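Local structure of N-acetyl-beta-D glucosaminidase (Rhizomucor miehei CAU432, 4ZM6) at residues L751-Q756 and G761-S766; A798-A803 and I813-H818. The protein probably hydrolyses terminal beta-linked N-acetylglucosamine residues as a family 3 glycosidase and carries GCN5-related N-acetyltransferase regions, one of which binds acetyl-CoA. All coordinates share one frame; numbering follows the deposited sequence.

Interaction 1. Residues L751-Q756 and G761-S766; sequences LIVARQ and GRVIAS
Arg755 reaches Gly761 because its CG stands anti to the carbonyl carbon (chi1 -69°) and its chain then bends at chi3 (134°), which turns NE back to Gly761, just before the second strand of this beta hairpin. NE donates to Gly761 O at 2.9 Å; the oxygen lies at the guanidinium edge, almost in its plane, and NE approaches it nearly along the C=O axis. Val763 CG2 sits over one face of the same group, offset toward its rim, so an apolar methyl and a carbonyl together probably help to hold the guanidinium in this orientation. The salt bridge from NH1 to Glu723 probably offsets the cost of burying this charge, which suits arginine here: its three nitrogens can serve separate partners.

The two strands run antiparallel with a classic beta bulge, in which Ile764 and Ala765 both face Ala754. Ala754 O receives Ile764 N at 2.9 Å, and Ala754 N donates to Ala765 O. Alanine suits both places: Ala754 CB and Ala765 CB come within 3.7 Å, and helix 811-825 lies against Ala765. Ile764 has CG1 between its backbone N and carbonyl carbon (chi1 62°), and this brings CG1 to 3.5 Å from Ala754 O. On the sheet face of Arg755, Val753 and Val763 join through their CG1 methyls, and Ser766 OG is hydrogen-bonded to Tyr739 OH. Past the bulge the pairing slackens: Gln756 N makes a weak bond to Arg762 O. There the arginine side chain runs alongside that of Gln756 in the same direction, with Arg762 NH1 3.8 Å from Gln756 CB.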
loop_
_atom_site.group_PDB
_atom_site.type_symbol
_atom_site.label_atom_id
_atom_site.label_comp_id
_atom_site.label_asym_id
_atom_site.label_seq_id
_atom_site.Cartn_x
_atom_site.Cartn_y
_atom_site.Cartn_z
ATOM N N LEU A 751 -27.487 29.791 15.161
ATOM C CA LEU A 751 -26.541 30.854 14.850
ATOM C C LEU A 751 -27.144 32.197 15.229
ATOM O O LEU A 751 -27.942 32.770 14.485
ATOM C CB LEU A 751 -26.160 30.825 13.369
ATOM C CG LEU A 751 -25.802 29.442 12.819
ATOM C CD1 LEU A 751 -25.316 29.559 11.383
ATOM C CD2 LEU A 751 -24.764 28.748 13.686
ATOM N N ILE A 752 -26.763 32.678 16.408
ATOM C CA ILE A 752 -27.248 33.940 16.944
ATOM C C ILE A 752 -26.240 35.042 16.672
ATOM O O ILE A 752 -25.038 34.836 16.782
ATOM C CB ILE A 752 -27.463 33.848 18.467
ATOM C CG1 ILE A 752 -28.380 32.672 18.805
ATOM C CG2 ILE A 752 -28.036 35.150 19.015
ATOM C CD1 ILE A 752 -29.703 32.688 18.063
ATOM N N VAL A 753 -26.749 36.214 16.325
ATOM C CA VAL A 753 -25.922 37.381 16.108
ATOM C C VAL A 753 -26.494 38.548 16.888
ATOM O O VAL A 753 -27.698 38.597 17.143
ATOM C CB VAL A 753 -25.853 37.775 14.618
ATOM C CG1 VAL A 753 -25.041 36.758 13.836
ATOM C CG2 VAL A 753 -27.247 37.927 14.022
ATOM N N ALA A 754 -25.612 39.466 17.279
ATOM C CA ALA A 754 -26.008 40.772 17.783
ATOM C C ALA A 754 -25.910 41.758 16.629
ATOM O O ALA A 754 -24.947 41.709 15.860
ATOM C CB ALA A 754 -25.107 41.199 18.927
ATOM N N ARG A 755 -26.918 42.624 16.496
ATOM C CA ARG A 755 -26.932 43.683 15.477
ATOM C C ARG A 755 -27.161 45.047 16.112
ATOM O O ARG A 755 -27.743 45.150 17.193
ATOM C CB ARG A 755 -28.028 43.435 14.443
ATOM C CG ARG A 755 -27.788 42.240 13.542
ATOM C CD ARG A 755 -28.924 42.066 12.545
ATOM N NE ARG A 755 -28.423 41.818 11.189
ATOM C CZ ARG A 755 -28.489 40.658 10.534
ATOM N NH1 ARG A 755 -27.992 40.585 9.308
ATOM N NH2 ARG A 755 -29.049 39.577 11.076
ATOM N N GLN A 756 -26.710 46.095 15.430
ATOM C CA GLN A 756 -26.906 47.452 15.917
ATOM C C GLN A 756 -28.335 47.881 15.637
ATOM O O GLN A 756 -28.826 47.715 14.521
ATOM C CB GLN A 756 -25.931 48.423 15.242
ATOM C CG GLN A 756 -25.960 49.838 15.812
ATOM C CD GLN A 756 -25.730 49.874 17.312
ATOM O OE1 GLN A 756 -26.540 50.407 18.074
ATOM N NE2 GLN A 756 -24.628 49.283 17.744
ATOM N N GLY A 761 -29.491 45.953 11.224
ATOM C CA GLY A 761 -28.192 46.546 11.531
ATOM C C GLY A 761 -27.044 45.617 11.192
ATOM O O GLY A 761 -27.240 44.408 11.023
ATOM N N ARG A 762 -25.845 46.184 11.089
ATOM C CA ARG A 762 -24.654 45.393 10.795
ATOM C C ARG A 762 -24.402 44.434 11.957
ATOM O O ARG A 762 -24.754 44.730 13.103
ATOM C CB ARG A 762 -23.434 46.297 10.542
ATOM C CG ARG A 762 -22.830 46.906 11.800
ATOM C CD ARG A 762 -21.929 48.100 11.514
ATOM N NE ARG A 762 -21.543 48.779 12.756
ATOM C CZ ARG A 762 -22.268 49.705 13.393
ATOM N NH1 ARG A 762 -23.448 50.109 12.920
ATOM N NH2 ARG A 762 -21.806 50.236 14.522
ATOM N N VAL A 763 -23.814 43.281 11.651
ATOM C CA VAL A 763 -23.492 42.284 12.671
ATOM C C VAL A 763 -22.283 42.754 13.478
ATOM O O VAL A 763 -21.241 43.092 12.914
ATOM C CB VAL A 763 -23.190 40.909 12.042
ATOM C CG1 VAL A 763 -22.761 39.909 13.113
ATOM C CG2 VAL A 763 -24.405 40.393 11.279
ATOM N N ILE A 764 -22.433 42.779 14.796
ATOM C CA ILE A 764 -21.375 43.257 15.696
ATOM C C ILE A 764 -20.886 42.196 16.686
ATOM O O ILE A 764 -19.904 42.412 17.388
ATOM C CB ILE A 764 -21.820 44.522 16.474
ATOM C CG1 ILE A 764 -23.036 44.234 17.364
ATOM C CG2 ILE A 764 -22.106 45.663 15.503
ATOM C CD1 ILE A 764 -23.660 45.474 17.970
ATOM N N ALA A 765 -21.569 41.060 16.740
ATOM C CA ALA A 765 -21.171 39.960 17.600
ATOM C C ALA A 765 -21.891 38.710 17.121
ATOM O O ALA A 765 -22.806 38.800 16.293
ATOM C CB ALA A 765 -21.521 40.255 19.051
ATOM N N SER A 766 -21.482 37.550 17.627
ATOM C CA SER A 766 -22.146 36.303 17.272
ATOM C C SER A 766 -21.771 35.181 18.217
ATOM O O SER A 766 -20.758 35.263 18.899
ATOM C CB SER A 766 -21.789 35.892 15.838
ATOM O OG SER A 766 -20.665 35.035 15.821
#

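Interaction 2. Residues A798-A803 and I813-H818; sequences ACVGVA and IGIVAH
Val800 meets Val816 methyl to methyl, strand against helix, with Val800 CG1 3.8 Å from Val816 CG2. The two side chains cross at about a right angle, and the second branch of the strand valine, Val800 CG2, also touches Val816 CG2, at 4.1 Å. Both methyls of Val800 thus close on one methyl of the helix. Val800 points toward the helix, and with CG1 anti to the backbone N (chi1 175°) both its methyls can touch Val816 CG2; a beta-branched residue suits a strand and presents a broad apolar end.

This is the tight part, though Val800 is itself partly exposed while Val816 is buried. Packing is looser at Ile815, whose CG2 comes only to 4.5 Å from Val800 CG1, and at partly exposed Val802, whose side chain stays 5.5 Å from the helix segment. The longer isoleucine instead spans to strand 763-771, packing on Ala765 and Leu767. Tyr842 and Phe841 of helix 839-843 add aromatic cover to Val800 and Val816 respectively. Helix 811-825 links strands 794-802 and 830-836, which run parallel in one sheet: a beta-alpha-beta crossover within an N-acetyltransferase (GNAT-like) domain.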
loop_
_atom_site.group_PDB
_atom_site.type_symbol
_atom_site.label_atom_id
_atom_site.label_comp_id
_atom_site.label_asym_id
_atom_site.label_seq_id
_atom_site.Cartn_x
_atom_site.Cartn_y
_atom_site.Cartn_z
ATOM N N ALA A 798 -20.988 28.321 22.016
ATOM C CA ALA A 798 -19.599 28.273 21.559
ATOM C C ALA A 798 -19.285 29.421 20.602
ATOM O O ALA A 798 -20.168 30.180 20.214
ATOM C CB ALA A 798 -19.312 26.935 20.886
ATOM N N CYS A 799 -18.013 29.541 20.236
ATOM C CA CYS A 799 -17.553 30.559 19.296
ATOM C C CYS A 799 -18.211 31.916 19.548
ATOM O O CYS A 799 -18.732 32.564 18.639
ATOM C CB CYS A 799 -17.757 30.069 17.867
ATOM S SG CYS A 799 -17.009 28.440 17.585
ATOM N N VAL A 800 -18.165 32.319 20.817
ATOM C CA VAL A 800 -18.633 33.620 21.273
ATOM C C VAL A 800 -17.574 34.655 20.925
ATOM O O VAL A 800 -16.386 34.458 21.202
ATOM C CB VAL A 800 -18.814 33.631 22.802
ATOM C CG1 VAL A 800 -19.189 35.022 23.294
ATOM C CG2 VAL A 800 -19.848 32.599 23.235
ATOM N N GLY A 801 -18.004 35.760 20.325
ATOM C CA GLY A 801 -17.082 36.802 19.897
ATOM C C GLY A 801 -17.769 38.108 19.548
ATOM O O GLY A 801 -18.834 38.122 18.927
ATOM N N VAL A 802 -17.142 39.207 19.955
ATOM C CA VAL A 802 -17.589 40.549 19.617
ATOM C C VAL A 802 -16.584 41.137 18.638
ATOM O O VAL A 802 -15.422 40.747 18.645
ATOM C CB VAL A 802 -17.639 41.423 20.878
ATOM C CG1 VAL A 802 -18.256 42.783 20.574
ATOM C CG2 VAL A 802 -18.397 40.697 21.983
ATOM N N ALA A 803 -17.028 42.063 17.795
ATOM C CA ALA A 803 -16.134 42.741 16.852
ATOM C C ALA A 803 -15.133 43.581 17.619
ATOM O O ALA A 803 -15.428 44.030 18.726
ATOM C CB ALA A 803 -16.927 43.623 15.898
ATOM N N ILE A 813 -21.119 39.941 27.150
ATOM C CA ILE A 813 -21.811 39.392 28.320
ATOM C C ILE A 813 -23.312 39.392 28.037
ATOM O O ILE A 813 -24.043 38.514 28.507
ATOM C CB ILE A 813 -21.522 40.176 29.627
ATOM C CG1 ILE A 813 -20.047 40.603 29.713
ATOM C CG2 ILE A 813 -21.889 39.325 30.841
ATOM C CD1 ILE A 813 -19.772 42.058 29.371
ATOM N N GLY A 814 -23.756 40.387 27.272
ATOM C CA GLY A 814 -25.135 40.468 26.822
ATOM C C GLY A 814 -25.550 39.285 25.978
ATOM O O GLY A 814 -26.500 38.572 26.317
ATOM N N ILE A 815 -24.828 39.069 24.883
ATOM C CA ILE A 815 -25.139 37.981 23.957
ATOM C C ILE A 815 -25.051 36.605 24.617
ATOM O O ILE A 815 -25.820 35.707 24.277
ATOM C CB ILE A 815 -24.251 38.024 22.698
ATOM C CG1 ILE A 815 -24.831 37.122 21.612
ATOM C CG2 ILE A 815 -22.817 37.634 23.022
ATOM C CD1 ILE A 815 -24.180 37.313 20.262
ATOM N N VAL A 816 -24.134 36.440 25.562
ATOM C CA VAL A 816 -24.061 35.195 26.324
ATOM C C VAL A 816 -25.283 35.074 27.226
ATOM O O VAL A 816 -25.886 34.010 27.320
ATOM C CB VAL A 816 -22.754 35.096 27.150
ATOM C CG1 VAL A 816 -22.834 33.999 28.198
ATOM C CG2 VAL A 816 -21.577 34.836 26.229
ATOM N N ALA A 817 -25.648 36.168 27.888
ATOM C CA ALA A 817 -26.802 36.170 28.787
ATOM C C ALA A 817 -28.076 35.884 28.000
ATOM O O ALA A 817 -28.968 35.171 28.468
ATOM C CB ALA A 817 -26.907 37.498 29.525
ATOM N N HIS A 818 -28.142 36.435 26.795
ATOM C CA HIS A 818 -29.248 36.164 25.894
ATOM C C HIS A 818 -29.273 34.691 25.500
ATOM O O HIS A 818 -30.329 34.065 25.502
ATOM C CB HIS A 818 -29.139 37.031 24.647
ATOM C CG HIS A 818 -30.385 37.047 23.826
ATOM N ND1 HIS A 818 -30.510 36.344 22.645
ATOM C CD2 HIS A 818 -31.572 37.667 24.024
ATOM C CE1 HIS A 818 -31.716 36.541 22.146
ATOM N NE2 HIS A 818 -32.381 37.338 22.963
#

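How the interactions relate
Interactions 1 and 2 are consecutive along the chain and belong to one domain, their centres about 10 Å apart. Strand 763-771, the second arm of the hairpin, is also the antiparallel neighbour of strand 794-802, and probable backbone hydrogen bonds knit the two contacts: Ala803 N with Ile764 O at 2.9 Å and Ser766 N with Gly801 O at 3.0 Å. Helix 811-825, one partner in interaction 2, also lies against the hairpin strand 763-771 of interaction 1. Neither contact touches the bound acetyl-CoA, whose pocket is formed by residues between 520 and 676; together they form part of the sheet and helix packing of the C-terminal N-acetyltransferase region.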